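PDB 4UB9: molinate hydrolase from Gulosibacter molinativorax, which hydrolyses the thiocarbamate herbicide molinate, probably as a zinc-dependent member of the amidohydrolase family. Local coordinates for residues Q323-V328 with A427-K432; F433-S438 with G442-V447. All blocks are in the same frame, centred on the assembly; numbering follows the deposited sequence.

Contact 1: residues Q323-V328 with A427-K432; sequences QLWSEV and AKAYRK
Trp325 turns the face of its indole onto the last turn of helix 424-429, where the methyl of Ala429 meets it. Ala429 CB lies 4.0 Å from the centroid of the five-membered ring and 28° off the ring normal, which is CH-pi geometry; the closest side-chain approach is Trp325 CD1 to Ala429 CB, 3.6 Å. The benzo part of the indole is met differently: Lys428 CB comes within 3.9 Å of Trp325 CZ2, but obliquely. Beyond this point the lysine chain bends at chi2 (-146°) and again at chi4, carrying its ammonium away from the tryptophan. Trp325 leads into strand 326-328 of the amidohydrolase barrel, whose family belongs to the TIM-barrel clan; backbone hydrogen bonds join Trp325 to Met300 and Ser326 to Val369, on the neighbouring strands. The indole thus bridges from this parallel strand region to a helix end about a hundred residues later in the chain. That end is closed by a Schellman motif: Arg431 has positive phi, Lys432 N bonds to Ala427 O at 2.7 Å, and Arg431 N bonds to Lys428 O at 2.9 Å. The Arg431 guanidinium forms a salt bridge with Asp298, just ahead of strand 299-301.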
loop_
_atom_site.group_PDB
_atom_site.type_symbol
_atom_site.label_atom_id
_atom_site.label_comp_id
_atom_site.label_asym_id
_atom_site.label_seq_id
_atom_site.Cartn_x
_atom_site.Cartn_y
_atom_site.Cartn_z
ATOM N N GLN A 323 16.265 13.113 -41.489
ATOM C CA GLN A 323 15.037 12.473 -42.038
ATOM C C GLN A 323 14.707 11.160 -41.331
ATOM O O GLN A 323 14.544 10.142 -41.943
ATOM C CB GLN A 323 15.150 12.262 -43.561
ATOM C CG GLN A 323 15.016 13.568 -44.338
ATOM C CD GLN A 323 13.592 14.141 -44.243
ATOM O OE1 GLN A 323 13.352 15.178 -43.602
ATOM N NE2 GLN A 323 12.642 13.465 -44.888
ATOM N N LEU A 324 14.684 11.212 -40.029
ATOM C CA LEU A 324 14.365 10.060 -39.253
ATOM C C LEU A 324 12.863 10.038 -38.959
ATOM O O LEU A 324 12.244 11.068 -38.779
ATOM C CB LEU A 324 15.164 10.044 -37.927
ATOM C CG LEU A 324 16.685 9.965 -38.030
ATOM C CD1 LEU A 324 17.322 10.122 -36.662
ATOM C CD2 LEU A 324 17.136 8.647 -38.651
ATOM N N TRP A 325 12.329 8.825 -38.826
ATOM C CA TRP A 325 10.939 8.623 -38.493
ATOM C C TRP A 325 10.667 8.680 -36.998
ATOM O O TRP A 325 11.249 7.936 -36.204
ATOM C CB TRP A 325 10.465 7.302 -39.031
ATOM C CG TRP A 325 10.492 7.203 -40.476
ATOM C CD1 TRP A 325 11.370 6.490 -41.206
ATOM C CD2 TRP A 325 9.577 7.781 -41.396
ATOM N NE1 TRP A 325 11.060 6.585 -42.542
ATOM C CE2 TRP A 325 9.972 7.385 -42.685
ATOM C CE3 TRP A 325 8.464 8.600 -41.266
ATOM C CZ2 TRP A 325 9.310 7.789 -43.837
ATOM C CZ3 TRP A 325 7.785 9.019 -42.429
ATOM C CH2 TRP A 325 8.219 8.607 -43.689
ATOM N N SER A 326 9.733 9.537 -36.632
ATOM C CA SER A 326 9.179 9.582 -35.263
ATOM C C SER A 326 7.772 9.030 -35.202
ATOM O O SER A 326 6.913 9.480 -35.984
ATOM C CB SER A 326 9.097 11.028 -34.821
ATOM O OG SER A 326 10.365 11.596 -34.743
ATOM N N GLU A 327 7.483 8.075 -34.318
ATOM C CA GLU A 327 6.088 7.814 -34.004
ATOM C C GLU A 327 5.712 8.630 -32.816
ATOM O O GLU A 327 6.521 8.887 -31.943
ATOM C CB GLU A 327 5.610 6.335 -33.954
ATOM C CG GLU A 327 5.677 5.578 -32.678
ATOM C CD GLU A 327 4.470 5.654 -31.752
ATOM O OE1 GLU A 327 3.607 4.749 -31.752
ATOM O OE2 GLU A 327 4.472 6.575 -30.939
ATOM N N VAL A 328 4.470 9.067 -32.821
ATOM C CA VAL A 328 3.928 9.893 -31.739
ATOM C C VAL A 328 2.566 9.374 -31.402
ATOM O O VAL A 328 1.955 8.660 -32.201
ATOM C CB VAL A 328 3.821 11.361 -32.093
ATOM C CG1 VAL A 328 5.180 11.894 -32.502
ATOM C CG2 VAL A 328 2.836 11.552 -33.214
ATOM N N ALA A 427 5.530 1.554 -43.083
ATOM C CA ALA A 427 6.129 0.569 -43.947
ATOM C C ALA A 427 7.564 0.958 -44.279
ATOM O O ALA A 427 8.447 0.106 -44.352
ATOM C CB ALA A 427 5.325 0.424 -45.224
ATOM N N LYS A 428 7.777 2.246 -44.517
ATOM C CA LYS A 428 9.122 2.731 -44.826
ATOM C C LYS A 428 10.052 2.617 -43.621
ATOM O O LYS A 428 11.133 2.066 -43.718
ATOM C CB LYS A 428 9.096 4.187 -45.291
ATOM C CG LYS A 428 8.419 4.423 -46.637
ATOM C CD LYS A 428 9.097 5.561 -47.384
ATOM C CE LYS A 428 8.436 5.875 -48.709
ATOM N NZ LYS A 428 7.315 6.774 -48.415
ATOM N N ALA A 429 9.585 3.103 -42.482
ATOM C CA ALA A 429 10.348 3.036 -41.257
ATOM C C ALA A 429 10.831 1.624 -40.950
ATOM O O ALA A 429 11.978 1.415 -40.516
ATOM C CB ALA A 429 9.555 3.554 -40.077
ATOM N N TYR A 430 9.946 0.672 -41.172
ATOM C CA TYR A 430 10.213 -0.735 -40.869
ATOM C C TYR A 430 10.849 -1.487 -42.055
ATOM O O TYR A 430 11.081 -2.702 -42.011
ATOM C CB TYR A 430 8.943 -1.421 -40.406
ATOM C CG TYR A 430 8.471 -1.132 -38.974
ATOM C CD1 TYR A 430 9.059 -1.765 -37.887
ATOM C CD2 TYR A 430 7.401 -0.285 -38.717
ATOM C CE1 TYR A 430 8.634 -1.521 -36.593
ATOM C CE2 TYR A 430 6.971 -0.028 -37.415
ATOM C CZ TYR A 430 7.571 -0.662 -36.355
ATOM O OH TYR A 430 7.136 -0.449 -35.083
ATOM N N ARG A 431 11.115 -0.742 -43.122
ATOM C CA ARG A 431 11.802 -1.285 -44.342
ATOM C C ARG A 431 10.982 -2.398 -44.992
ATOM O O ARG A 431 11.491 -3.437 -45.352
ATOM C CB ARG A 431 13.257 -1.682 -44.016
ATOM C CG ARG A 431 14.020 -0.485 -43.415
ATOM C CD ARG A 431 15.536 -0.512 -43.545
ATOM N NE ARG A 431 16.110 -1.693 -42.893
ATOM C CZ ARG A 431 16.858 -1.719 -41.776
ATOM N NH1 ARG A 431 17.194 -0.608 -41.113
ATOM N NH2 ARG A 431 17.264 -2.900 -41.315
ATOM N N LYS A 432 9.677 -2.151 -45.076
ATOM C CA LYS A 432 8.738 -3.069 -45.694
ATOM C C LYS A 432 8.014 -2.409 -46.843
ATOM O O LYS A 432 7.091 -2.994 -47.396
ATOM C CB LYS A 432 7.672 -3.525 -44.724
ATOM C CG LYS A 432 8.177 -4.299 -43.521
ATOM C CD LYS A 432 8.598 -5.679 -43.923
ATOM C CE LYS A 432 9.088 -6.392 -42.700
ATOM N NZ LYS A 432 9.474 -7.762 -43.095
#

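Contact 2: residues F433-S438 with G442-V447; sequences FDELGS and GKLGDV
With CG anti to the carbonyl carbon (chi1 -65°) and every later torsion extended, Lys443 reaches across the loop to Phe433, whose own CG stands anti to its backbone N (chi1 -164°), folding the ring over the ammonium. Lys443 NZ sits 3.1 Å from the centroid of the Phe433 ring and 10° off the normal, a cation-pi contact centred on the face. Lys443 NZ also gives two hydrogen bonds, to Phe433 O at 2.6 Å, in the carbonyl plane, and to Ser438 OG at 2.7 Å. Ser438 OG also bonds to Asp440 OD2, so a carboxylate close by may further favour the charged lysine. A methionine in place of Lys443 would probably leave Phe433 O and Ser438 OG without their shared donor and take away the cation over this face of the Phe433 ring. Behind the lysine, Leu444 N bonds to Glu435 O at 2.9 Å, and a water donates to both Ser438 O (2.7 Å) and Leu444 O (2.9 Å). The leucine side chain lies against Glu435, whose OE1 is engaged by Arg63 in a salt bridge. This loop connects helix 424-429 to strand 447-450: Leu436 packs on Ala427 of the helix and on Val94 of strand 88-95, while the backbones of Gly442 and Lys443 bond to Ile64 in strand 63-69.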
loop_
_atom_site.group_PDB
_atom_site.type_symbol
_atom_site.label_atom_id
_atom_site.label_comp_id
_atom_site.label_asym_id
_atom_site.label_seq_id
_atom_site.Cartn_x
_atom_site.Cartn_y
_atom_site.Cartn_z
ATOM N N PHE A 433 8.455 -1.236 -47.241
ATOM C CA PHE A 433 7.750 -0.473 -48.286
ATOM C C PHE A 433 7.840 -1.098 -49.681
ATOM O O PHE A 433 7.021 -0.829 -50.537
ATOM C CB PHE A 433 8.225 0.974 -48.337
ATOM C CG PHE A 433 7.306 1.883 -49.108
ATOM C CD1 PHE A 433 5.965 1.997 -48.771
ATOM C CD2 PHE A 433 7.789 2.624 -50.211
ATOM C CE1 PHE A 433 5.121 2.835 -49.497
ATOM C CE2 PHE A 433 6.956 3.481 -50.923
ATOM C CZ PHE A 433 5.615 3.566 -50.591
ATOM N N ASP A 434 8.830 -1.943 -49.885
ATOM C CA ASP A 434 8.926 -2.755 -51.107
ATOM C C ASP A 434 7.743 -3.731 -51.223
ATOM O O ASP A 434 7.382 -4.108 -52.307
ATOM C CB ASP A 434 10.273 -3.501 -51.196
ATOM C CG ASP A 434 10.553 -4.391 -49.967
ATOM O OD1 ASP A 434 10.103 -4.071 -48.829
ATOM O OD2 ASP A 434 11.243 -5.416 -50.128
ATOM N N GLU A 435 7.097 -4.074 -50.124
ATOM C CA GLU A 435 6.004 -5.048 -50.123
ATOM C C GLU A 435 4.625 -4.572 -49.743
ATOM O O GLU A 435 3.621 -5.181 -50.133
ATOM C CB GLU A 435 6.333 -6.152 -49.174
ATOM C CG GLU A 435 7.501 -6.940 -49.662
ATOM C CD GLU A 435 7.297 -8.402 -49.408
ATOM O OE1 GLU A 435 7.719 -9.210 -50.263
ATOM O OE2 GLU A 435 6.723 -8.735 -48.355
ATOM N N LEU A 436 4.547 -3.512 -48.965
ATOM C CA LEU A 436 3.256 -3.039 -48.502
ATOM C C LEU A 436 3.275 -1.568 -48.158
ATOM O O LEU A 436 4.314 -0.927 -48.207
ATOM C CB LEU A 436 2.774 -3.872 -47.303
ATOM C CG LEU A 436 3.687 -3.849 -46.052
ATOM C CD1 LEU A 436 3.205 -2.812 -45.056
ATOM C CD2 LEU A 436 3.762 -5.206 -45.415
ATOM N N GLY A 437 2.084 -1.034 -47.911
ATOM C CA GLY A 437 1.920 0.363 -47.490
ATOM C C GLY A 437 1.532 1.326 -48.592
ATOM O O GLY A 437 1.320 2.513 -48.350
ATOM N N SER A 438 1.483 0.824 -49.812
ATOM C CA SER A 438 0.929 1.593 -50.929
ATOM C C SER A 438 0.359 0.673 -51.996
ATOM O O SER A 438 0.758 -0.492 -52.140
ATOM C CB SER A 438 1.970 2.533 -51.571
ATOM O OG SER A 438 2.978 1.785 -52.266
ATOM N N GLY A 442 3.254 -4.771 -58.152
ATOM C CA GLY A 442 4.320 -5.596 -57.548
ATOM C C GLY A 442 4.188 -5.766 -56.042
ATOM O O GLY A 442 4.634 -6.752 -55.494
ATOM N N LYS A 443 3.531 -4.824 -55.389
ATOM C CA LYS A 443 3.288 -4.913 -53.940
ATOM C C LYS A 443 2.142 -5.849 -53.572
ATOM O O LYS A 443 1.351 -6.240 -54.420
ATOM C CB LYS A 443 3.043 -3.523 -53.347
ATOM C CG LYS A 443 4.268 -2.618 -53.447
ATOM C CD LYS A 443 4.125 -1.357 -52.609
ATOM C CE LYS A 443 5.236 -0.397 -52.946
ATOM N NZ LYS A 443 5.379 0.671 -51.926
ATOM N N LEU A 444 2.055 -6.201 -52.299
ATOM C CA LEU A 444 0.974 -7.074 -51.820
ATOM C C LEU A 444 -0.402 -6.450 -52.009
ATOM O O LEU A 444 -0.573 -5.242 -51.915
ATOM C CB LEU A 444 1.167 -7.428 -50.360
ATOM C CG LEU A 444 2.338 -8.378 -50.073
ATOM C CD1 LEU A 444 2.787 -8.234 -48.639
ATOM C CD2 LEU A 444 1.980 -9.834 -50.360
ATOM N N GLY A 445 -1.385 -7.300 -52.250
ATOM C CA GLY A 445 -2.770 -6.883 -52.552
ATOM C C GLY A 445 -3.671 -6.576 -51.375
ATOM O O GLY A 445 -4.741 -7.182 -51.182
ATOM N N ASP A 446 -3.225 -5.622 -50.591
ATOM C CA ASP A 446 -3.933 -5.204 -49.404
ATOM C C ASP A 446 -4.626 -3.915 -49.700
ATOM O O ASP A 446 -3.985 -2.890 -49.981
ATOM C CB ASP A 446 -2.960 -5.001 -48.226
ATOM C CG ASP A 446 -2.254 -6.302 -47.775
ATOM O OD1 ASP A 446 -2.629 -7.405 -48.231
ATOM O OD2 ASP A 446 -1.297 -6.203 -46.957
ATOM N N VAL A 447 -5.940 -3.899 -49.561
ATOM C CA VAL A 447 -6.715 -2.718 -49.961
ATOM C C VAL A 447 -7.910 -2.576 -49.080
ATOM O O VAL A 447 -8.501 -3.568 -48.651
ATOM C CB VAL A 447 -7.245 -2.886 -51.394
ATOM C CG1 VAL A 447 -8.117 -1.737 -51.805
ATOM C CG2 VAL A 447 -6.092 -3.032 -52.369
HETATM O O HOH W 1 0.401 -2.815 -50.777
#

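Contacts 1 and 2 follow one another along the chain, their centres 16 Å apart, and meet through helix 424-429. Lys428 makes the connection: its CB belongs to contact 1, while its end forms a cation-pi contact with Phe433, Lys428 CE lying 3.6 Å from Phe433 CE2. It approaches the ring from the face opposite Lys443, so the phenyl is held between two cations. Ala427 CB adds a second junction, 3.4 Å from Leu436 O. Both contacts lie away from the zinc, which is bound by His282 and His302. The 323-328 segment does touch the zinc site's second shell: Glu327 OE2 accepts a hydrogen bond from the backbone N of His302.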